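Local structure of 75aa long hypothetical regulatory protein AsnC (Pyrococcus horikoshii, 2CVI) at residues R16-K21 against P64-T69; P26-A31 against D53-E58; A31-V34 against D39-V42. The protein is of unknown function but, as a stand-alone Lrp/AsnC-type ligand-binding domain, probably self-associates and may bind small effector molecules. All blocks are in the same frame, centred on the assembly; numbering follows the deposited sequence.

Interaction 1 (R16-K21 against P64-T69)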
loop_
_atom_site.group_PDB
_atom_site.type_symbol
_atom_site.label_atom_id
_atom_site.label_comp_id
_atom_site.label_asym_id
_atom_site.label_seq_id
_atom_site.Cartn_x
_atom_site.Cartn_y
_atom_site.Cartn_z
ATOM N N ARG A 16 -16.023 4.442 0.259
ATOM C CA ARG A 16 -16.616 3.202 0.736
ATOM C C ARG A 16 -17.493 2.524 -0.310
ATOM O O ARG A 16 -17.489 1.287 -0.393
ATOM C CB ARG A 16 -17.428 3.451 2.023
ATOM C CG ARG A 16 -16.607 3.791 3.278
ATOM C CD ARG A 16 -17.528 3.796 4.511
ATOM N NE ARG A 16 -16.815 3.809 5.790
ATOM C CZ ARG A 16 -17.407 3.720 6.982
ATOM N NH1 ARG A 16 -18.726 3.609 7.069
ATOM N NH2 ARG A 16 -16.679 3.742 8.094
ATOM N N GLU A 17 -18.250 3.323 -1.078
ATOM C CA GLU A 17 -19.127 2.819 -2.151
ATOM C C GLU A 17 -18.275 2.074 -3.154
ATOM O O GLU A 17 -18.612 0.960 -3.576
ATOM C CB GLU A 17 -19.829 3.972 -2.895
ATOM C CG GLU A 17 -20.396 3.555 -4.275
ATOM C CD GLU A 17 -21.011 4.708 -5.080
ATOM O OE1 GLU A 17 -21.168 4.563 -6.310
ATOM O OE2 GLU A 17 -21.352 5.751 -4.495
ATOM N N VAL A 18 -17.183 2.721 -3.551
ATOM C CA VAL A 18 -16.218 2.168 -4.492
ATOM C C VAL A 18 -15.508 0.983 -3.838
ATOM O O VAL A 18 -15.285 -0.026 -4.474
ATOM C CB VAL A 18 -15.129 3.247 -4.910
ATOM C CG1 VAL A 18 -13.906 2.566 -5.555
ATOM C CG2 VAL A 18 -15.744 4.241 -5.897
ATOM N N MET A 19 -15.129 1.144 -2.571
ATOM C CA MET A 19 -14.420 0.099 -1.824
ATOM C C MET A 19 -15.282 -1.171 -1.826
ATOM O O MET A 19 -14.795 -2.265 -2.074
ATOM C CB MET A 19 -14.157 0.588 -0.385
ATOM C CG MET A 19 -12.673 0.683 0.098
ATOM S SD MET A 19 -12.404 -0.354 1.609
ATOM C CE MET A 19 -13.811 0.039 2.609
ATOM N N GLU A 20 -16.577 -1.033 -1.588
ATOM C CA GLU A 20 -17.399 -2.229 -1.592
ATOM C C GLU A 20 -17.577 -2.816 -2.977
ATOM O O GLU A 20 -17.609 -4.043 -3.135
ATOM C CB GLU A 20 -18.725 -1.970 -0.910
ATOM C CG GLU A 20 -18.515 -1.787 0.598
ATOM C CD GLU A 20 -17.540 -2.825 1.194
ATOM O OE1 GLU A 20 -16.402 -2.432 1.565
ATOM O OE2 GLU A 20 -17.908 -4.033 1.285
ATOM N N LYS A 21 -17.678 -1.969 -4.000
ATOM C CA LYS A 21 -17.778 -2.513 -5.343
ATOM C C LYS A 21 -16.466 -3.178 -5.711
ATOM O O LYS A 21 -16.455 -4.198 -6.398
ATOM C CB LYS A 21 -18.071 -1.436 -6.383
ATOM C CG LYS A 21 -19.513 -0.940 -6.390
ATOM C CD LYS A 21 -19.670 0.108 -7.521
ATOM C CE LYS A 21 -21.122 0.549 -7.701
ATOM N NZ LYS A 21 -21.683 1.408 -6.626
ATOM N N PRO A 64 -16.651 5.819 -12.566
ATOM C CA PRO A 64 -16.074 7.153 -12.770
ATOM C C PRO A 64 -15.722 7.932 -11.504
ATOM O O PRO A 64 -15.087 8.982 -11.560
ATOM C CB PRO A 64 -17.107 7.847 -13.663
ATOM C CG PRO A 64 -18.410 7.175 -13.291
ATOM C CD PRO A 64 -18.012 5.710 -13.121
ATOM N N GLU A 65 -16.109 7.371 -10.361
ATOM C CA GLU A 65 -15.761 7.987 -9.088
ATOM C C GLU A 65 -14.237 7.882 -8.885
ATOM O O GLU A 65 -13.630 8.634 -8.116
ATOM C CB GLU A 65 -16.461 7.258 -7.931
ATOM C CG GLU A 65 -17.985 7.362 -7.899
ATOM C CD GLU A 65 -18.692 6.415 -8.836
ATOM O OE1 GLU A 65 -18.038 5.559 -9.452
ATOM O OE2 GLU A 65 -19.934 6.518 -8.951
ATOM N N ILE A 66 -13.618 6.921 -9.564
ATOM C CA ILE A 66 -12.169 6.750 -9.463
ATOM C C ILE A 66 -11.534 7.649 -10.537
ATOM O O ILE A 66 -11.661 7.386 -11.743
ATOM C CB ILE A 66 -11.766 5.282 -9.671
ATOM C CG1 ILE A 66 -12.425 4.393 -8.605
ATOM C CG2 ILE A 66 -10.254 5.171 -9.586
ATOM C CD1 ILE A 66 -12.273 2.895 -8.816
ATOM N N GLN A 67 -10.860 8.696 -10.108
ATOM C CA GLN A 67 -10.277 9.706 -11.014
ATOM C C GLN A 67 -8.859 9.475 -11.485
ATOM O O GLN A 67 -8.468 9.946 -12.578
ATOM C CB GLN A 67 -10.385 11.106 -10.340
ATOM C CG GLN A 67 -11.781 11.474 -9.943
ATOM C CD GLN A 67 -11.841 12.754 -9.137
ATOM O OE1 GLN A 67 -10.858 13.157 -8.517
ATOM N NE2 GLN A 67 -13.001 13.389 -9.125
ATOM N N MET A 68 -8.060 8.759 -10.684
ATOM C CA MET A 68 -6.681 8.526 -11.046
ATOM C C MET A 68 -6.189 7.274 -10.347
ATOM O O MET A 68 -6.598 6.989 -9.227
ATOM C CB MET A 68 -5.801 9.727 -10.633
ATOM C CG MET A 68 -4.353 9.689 -11.133
ATOM S SD MET A 68 -3.206 8.853 -10.008
ATOM C CE MET A 68 -2.511 10.275 -9.062
ATOM N N THR A 69 -5.413 6.478 -11.063
ATOM C CA THR A 69 -4.775 5.325 -10.439
ATOM C C THR A 69 -3.308 5.283 -10.827
ATOM O O THR A 69 -2.915 5.745 -11.925
ATOM C CB THR A 69 -5.399 3.956 -10.834
ATOM O OG1 THR A 69 -5.133 3.653 -12.223
ATOM C CG2 THR A 69 -6.917 3.932 -10.579
#

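Interaction 2 (P26-A31 against D53-E58). With K (potassium ion), chain C.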
loop_
_atom_site.group_PDB
_atom_site.type_symbol
_atom_site.label_atom_id
_atom_site.label_comp_id
_atom_site.label_asym_id
_atom_site.label_seq_id
_atom_site.Cartn_x
_atom_site.Cartn_y
_atom_site.Cartn_z
ATOM N N PRO A 26 -13.574 -10.327 -8.061
ATOM C CA PRO A 26 -12.660 -11.422 -7.767
ATOM C C PRO A 26 -11.154 -11.105 -7.735
ATOM O O PRO A 26 -10.412 -11.688 -6.964
ATOM C CB PRO A 26 -13.070 -12.490 -8.798
ATOM C CG PRO A 26 -13.564 -11.709 -9.917
ATOM C CD PRO A 26 -14.359 -10.590 -9.283
ATOM N N GLU A 27 -10.731 -10.152 -8.547
ATOM C CA GLU A 27 -9.328 -9.788 -8.575
ATOM C C GLU A 27 -8.874 -9.055 -7.308
ATOM O O GLU A 27 -7.690 -9.073 -6.980
ATOM C CB GLU A 27 -9.051 -8.849 -9.741
ATOM C CG GLU A 27 -9.238 -9.468 -11.111
ATOM C CD GLU A 27 -10.671 -9.436 -11.607
ATOM O OE1 GLU A 27 -11.593 -8.929 -10.892
ATOM O OE2 GLU A 27 -10.853 -9.927 -12.745
ATOM N N VAL A 28 -9.813 -8.368 -6.655
ATOM C CA VAL A 28 -9.503 -7.550 -5.500
ATOM C C VAL A 28 -9.459 -8.361 -4.226
ATOM O O VAL A 28 -10.481 -8.951 -3.823
ATOM C CB VAL A 28 -10.494 -6.385 -5.362
ATOM C CG1 VAL A 28 -10.205 -5.602 -4.079
ATOM C CG2 VAL A 28 -10.377 -5.479 -6.581
ATOM N N LYS A 29 -8.285 -8.364 -3.597
ATOM C CA LYS A 29 -8.090 -9.154 -2.393
ATOM C C LYS A 29 -8.174 -8.388 -1.103
ATOM O O LYS A 29 -8.576 -8.950 -0.068
ATOM C CB LYS A 29 -6.754 -9.895 -2.453
ATOM C CG LYS A 29 -6.580 -10.732 -3.732
ATOM C CD LYS A 29 -7.798 -11.643 -4.023
ATOM C CE LYS A 29 -7.736 -12.407 -5.383
ATOM N NZ LYS A 29 -6.784 -13.516 -5.405
ATOM N N GLU A 30 -7.796 -7.112 -1.141
ATOM C CA GLU A 30 -7.836 -6.260 0.043
ATOM C C GLU A 30 -8.043 -4.845 -0.457
ATOM O O GLU A 30 -7.623 -4.514 -1.562
ATOM C CB GLU A 30 -6.494 -6.238 0.793
ATOM C CG GLU A 30 -5.994 -7.587 1.186
ATOM C CD GLU A 30 -4.594 -7.540 1.744
ATOM O OE1 GLU A 30 -4.108 -6.443 2.095
ATOM O OE2 GLU A 30 -3.981 -8.621 1.841
ATOM N N ALA A 31 -8.690 -4.024 0.359
ATOM C CA ALA A 31 -8.923 -2.624 0.027
ATOM C C ALA A 31 -8.904 -1.819 1.331
ATOM O O ALA A 31 -9.365 -2.278 2.405
ATOM C CB ALA A 31 -10.267 -2.430 -0.664
ATOM N N ASP A 53 -3.601 -5.213 -16.657
ATOM C CA ASP A 53 -3.736 -4.037 -17.496
ATOM C C ASP A 53 -5.194 -3.796 -17.845
ATOM O O ASP A 53 -5.685 -2.663 -17.779
ATOM C CB ASP A 53 -2.894 -4.225 -18.765
ATOM C CG ASP A 53 -2.604 -2.926 -19.455
ATOM O OD1 ASP A 53 -2.438 -1.896 -18.765
ATOM O OD2 ASP A 53 -2.536 -2.937 -20.694
ATOM N N GLN A 54 -5.904 -4.861 -18.208
ATOM C CA GLN A 54 -7.304 -4.726 -18.540
ATOM C C GLN A 54 -8.118 -4.325 -17.329
ATOM O O GLN A 54 -9.054 -3.535 -17.453
ATOM C CB GLN A 54 -7.823 -6.015 -19.174
ATOM C CG GLN A 54 -7.138 -6.231 -20.501
ATOM C CD GLN A 54 -7.615 -7.463 -21.232
ATOM O OE1 GLN A 54 -8.520 -8.164 -20.777
ATOM N NE2 GLN A 54 -7.008 -7.729 -22.383
ATOM N N PHE A 55 -7.777 -4.834 -16.155
ATOM C CA PHE A 55 -8.501 -4.432 -14.954
ATOM C C PHE A 55 -8.342 -2.931 -14.721
ATOM O O PHE A 55 -9.322 -2.235 -14.426
ATOM C CB PHE A 55 -7.944 -5.206 -13.761
ATOM C CG PHE A 55 -8.650 -4.925 -12.471
ATOM C CD1 PHE A 55 -9.780 -5.658 -12.128
ATOM C CD2 PHE A 55 -8.212 -3.915 -11.610
ATOM C CE1 PHE A 55 -10.465 -5.393 -10.938
ATOM C CE2 PHE A 55 -8.901 -3.632 -10.402
ATOM C CZ PHE A 55 -10.025 -4.385 -10.079
ATOM N N ILE A 56 -7.107 -2.439 -14.823
ATOM C CA ILE A 56 -6.812 -1.035 -14.590
ATOM C C ILE A 56 -7.424 -0.100 -15.621
ATOM O O ILE A 56 -7.963 0.939 -15.254
ATOM C CB ILE A 56 -5.267 -0.824 -14.594
ATOM C CG1 ILE A 56 -4.662 -1.471 -13.343
ATOM C CG2 ILE A 56 -4.913 0.675 -14.677
ATOM C CD1 ILE A 56 -3.151 -1.475 -13.330
ATOM N N THR A 57 -7.360 -0.444 -16.902
ATOM C CA THR A 57 -7.880 0.515 -17.876
ATOM C C THR A 57 -9.345 0.304 -18.265
ATOM O O THR A 57 -10.049 1.283 -18.601
ATOM C CB THR A 57 -6.976 0.559 -19.111
ATOM O OG1 THR A 57 -7.145 -0.662 -19.816
ATOM C CG2 THR A 57 -5.477 0.722 -18.718
ATOM N N GLU A 58 -9.839 -0.921 -18.157
ATOM C CA GLU A 58 -11.247 -1.171 -18.458
ATOM C C GLU A 58 -12.166 -1.264 -17.250
ATOM O O GLU A 58 -13.128 -0.509 -17.156
ATOM C CB GLU A 58 -11.431 -2.445 -19.264
ATOM C CG GLU A 58 -10.557 -2.529 -20.507
ATOM C CD GLU A 58 -10.791 -3.828 -21.279
ATOM O OE1 GLU A 58 -9.870 -4.330 -21.957
ATOM O OE2 GLU A 58 -11.914 -4.355 -21.223
HETATM K K K C . -12.731 -9.997 -3.767
HETATM O O HOH W 1 -15.014 -11.724 -5.333
#

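Interaction 3 (A31-V34 against D39-V42)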
loop_
_atom_site.group_PDB
_atom_site.type_symbol
_atom_site.label_atom_id
_atom_site.label_comp_id
_atom_site.label_asym_id
_atom_site.label_seq_id
_atom_site.Cartn_x
_atom_site.Cartn_y
_atom_site.Cartn_z
ATOM N N ALA A 31 -8.690 -4.024 0.359
ATOM C CA ALA A 31 -8.923 -2.624 0.027
ATOM C C ALA A 31 -8.904 -1.819 1.331
ATOM O O ALA A 31 -9.365 -2.278 2.405
ATOM C CB ALA A 31 -10.267 -2.430 -0.664
ATOM N N TYR A 32 -8.333 -0.615 1.249
ATOM C CA TYR A 32 -8.252 0.264 2.400
ATOM C C TYR A 32 -8.525 1.692 2.021
ATOM O O TYR A 32 -7.945 2.208 1.069
ATOM C CB TYR A 32 -6.850 0.262 2.986
ATOM C CG TYR A 32 -6.329 -1.095 3.340
ATOM C CD1 TYR A 32 -6.339 -1.542 4.654
ATOM C CD2 TYR A 32 -5.781 -1.911 2.357
ATOM C CE1 TYR A 32 -5.786 -2.815 4.973
ATOM C CE2 TYR A 32 -5.239 -3.152 2.659
ATOM C CZ TYR A 32 -5.250 -3.589 3.960
ATOM O OH TYR A 32 -4.713 -4.843 4.187
ATOM N N VAL A 33 -9.420 2.314 2.765
ATOM C CA VAL A 33 -9.634 3.770 2.640
ATOM C C VAL A 33 -8.459 4.347 3.433
ATOM O O VAL A 33 -8.164 3.934 4.568
ATOM C CB VAL A 33 -10.947 4.197 3.294
ATOM C CG1 VAL A 33 -11.064 5.718 3.279
ATOM C CG2 VAL A 33 -12.099 3.560 2.545
ATOM N N VAL A 34 -7.780 5.332 2.851
ATOM C CA VAL A 34 -6.612 5.921 3.493
ATOM C C VAL A 34 -6.564 7.425 3.318
ATOM O O VAL A 34 -7.257 8.022 2.443
ATOM C CB VAL A 34 -5.249 5.396 2.898
ATOM C CG1 VAL A 34 -5.032 3.919 3.291
ATOM C CG2 VAL A 34 -5.258 5.519 1.351
ATOM N N ASP A 39 -6.402 8.175 -1.881
ATOM C CA ASP A 39 -7.605 7.935 -1.092
ATOM C C ASP A 39 -7.937 6.500 -0.811
ATOM O O ASP A 39 -8.646 6.192 0.161
ATOM C CB ASP A 39 -8.812 8.560 -1.809
ATOM C CG ASP A 39 -8.627 10.040 -2.048
ATOM O OD1 ASP A 39 -8.466 10.778 -1.044
ATOM O OD2 ASP A 39 -8.661 10.466 -3.218
ATOM N N LEU A 40 -7.504 5.629 -1.721
ATOM C CA LEU A 40 -7.805 4.213 -1.582
ATOM C C LEU A 40 -6.629 3.398 -2.068
ATOM O O LEU A 40 -5.964 3.776 -3.022
ATOM C CB LEU A 40 -9.065 3.858 -2.420
ATOM C CG LEU A 40 -9.746 2.480 -2.385
ATOM C CD1 LEU A 40 -10.125 2.117 -0.950
ATOM C CD2 LEU A 40 -10.996 2.508 -3.283
ATOM N N ILE A 41 -6.342 2.295 -1.378
ATOM C CA ILE A 41 -5.278 1.385 -1.803
ATOM C C ILE A 41 -5.918 0.009 -1.920
ATOM O O ILE A 41 -6.584 -0.458 -1.005
ATOM C CB ILE A 41 -4.160 1.263 -0.801
ATOM C CG1 ILE A 41 -3.428 2.578 -0.681
ATOM C CG2 ILE A 41 -3.149 0.143 -1.294
ATOM C CD1 ILE A 41 -2.295 2.517 0.296
ATOM N N VAL A 42 -5.697 -0.644 -3.049
ATOM C CA VAL A 42 -6.284 -1.952 -3.279
ATOM C C VAL A 42 -5.198 -2.941 -3.693
ATOM O O VAL A 42 -4.280 -2.597 -4.454
ATOM C CB VAL A 42 -7.377 -1.844 -4.363
ATOM C CG1 VAL A 42 -8.265 -0.608 -4.051
ATOM C CG2 VAL A 42 -6.784 -1.750 -5.748
#

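Interaction 1 (R16-K21 against P64-T69)
V18 of helix 15-23 meets both E65 and I66 where the chain turns into strand 66-77, joining the first helix of the ferredoxin-like beta-alpha-beta-beta-alpha-beta fold to the start of an outermost strand of the sheet within the chain. The two methyls of V18 divide the work. CG1, anti to the backbone N (chi1 163°), packs against the end of I66, 3.7 Å from CD1 of that isoleucine, while CG2 rests on the aliphatic root of E65, 3.7 Å from its CB. The CB of I66 does not point at the helix; the extended CG1-CD1 arm closes the gap, so the apolar part of the contact is made by a branch end against a methyl group. V18 also packs on L40 of strand 40-46 and thus lies over the sheet, while I66, within it, packs on M8 of the neighbouring strand 2-10.

E65 also meets a charge: its chain bends at chi2 and brings the carboxylate across that of E17, the two planes turned 61° apart and OE1 of E17 only 3.5 Å from OE2 of E65. This proximity of like charges is probably eased by K21, one helical turn beyond E17, whose ammonium lies 5.9 Å, NZ to OE2, from E65 without touching it. Behind these side chains, the backbone of E65 bonds to A11, and Q67 and M68 both face V9 in a classic beta bulge. K21 NZ makes its salt bridge with OE1 of E17 at 3.2 Å, meeting that oxygen on its anti side and 31° out of the carboxylate plane.

Interaction 2 (P26-A31 against D53-E58)
The ring of F55 reaches from helix 49-59 to E27 and V28, meeting them through CD1, CE1 and CZ. CG2 of V28 lies 3.7 Å from CZ, the two side chains crossing at about a right angle. E27 folds along the ring's neighbouring atoms: its CB is 3.9 Å from CE1 of F55, and the bend at chi2 (85°) curls the carboxylate back so that OE1 comes 3.7 Å from the same CE1, with the carboxylate plane 46° from that of the ring. An alanine here would keep only the CB contact; loss of CG and the carboxylate is likely to leave CD1 of F55 less covered and K59 without its weak, distant ion-pair partner.

The backbone of V28 serves the metal site: its carbonyl oxygen binds the potassium ion at 2.5 Å, alongside the carbonyl oxygens of L23, the last residue of helix 15-23, and M25 just after it. In the helix, T57 OG1 and T57 N both bond to the carbonyl oxygen of D53. V28 begins strand 28-33, with E27 in the loop before it. F55 also packs on V44 and I6, and I56 on T69 and T71 of strand 66-77, so helix 49-59 contacts all four strands.

Interaction 3 (A31-V34 against D39-V42)
The carbonyl oxygen of I41 is approached by three groups of the facing strand. Y32 N donates a hydrogen bond to it at 2.9 Å, nearly along the C=O axis; the CA-H of A31 adds a contact at 3.4 Å, and CD2 of Y32 stands 3.7 Å away, which puts the oxygen at the edge of the tyrosine ring and in its plane. The return bond, I41 N to Y32 O, is also 2.9 Å long and straighter, 164° at the hydrogen, so Y32 and I41 form an antiparallel hydrogen-bonded pair between two non-hydrogen-bonded ones, A31 with V42 and V33 with L40. Beyond them V34 N gives D39 O a nearly linear bond of 3.0 Å, although the donor stands well above the carbonyl plane.

One face carries A31, V33, L40 and V42. CD1 of L40 lies 4.3 Å from CG2 of V33, and the leucine continues onto V18, M19 and L22 of helix 15-23. The opposite face carries Y32 and I41. With CG1 of V34 anti to the carbonyl carbon (chi1 -70°), CG2 takes the position between N and the carbonyl carbon, 4.0 Å from CG1 of I41. This side meets the second subunit: Y32 packs edge-to-face with F5 of that subunit and its hydroxyl bonds to K43 there as well as to E30 of its own chain, while V34 touches M72 of the neighbour. OD2 of D39 accepts a hydrogen bond from T10 N, and D39 and L40 both face M8 in a classic beta bulge. Helix on one face and partner subunit on the other mark the hairpin of the second and third strands of a dimeric alpha-beta barrel domain, as in Lrp/AsnC proteins.

All three contacts are built on the same four-stranded antiparallel sheet. M19, on the helix of interaction 1, reaches the latter half of strand 28-33, used by both other contacts: its SD is 3.7 Å from O of A31, a residue they share, and its CG 3.8 Å from V33 CG2. V18 CG1 lies 3.7 Å from L40 CD2, tying interaction 1 to interaction 3, whose centres are about 9 Å apart. The two helices also connect through the edge strand, T69 OG1 being 3.9 Å from I56 CG2 of interaction 2. Only interaction 2 contains a potassium ligand; the ion is about 9 Å from the side chain of A31 and about 13 Å from that of V18.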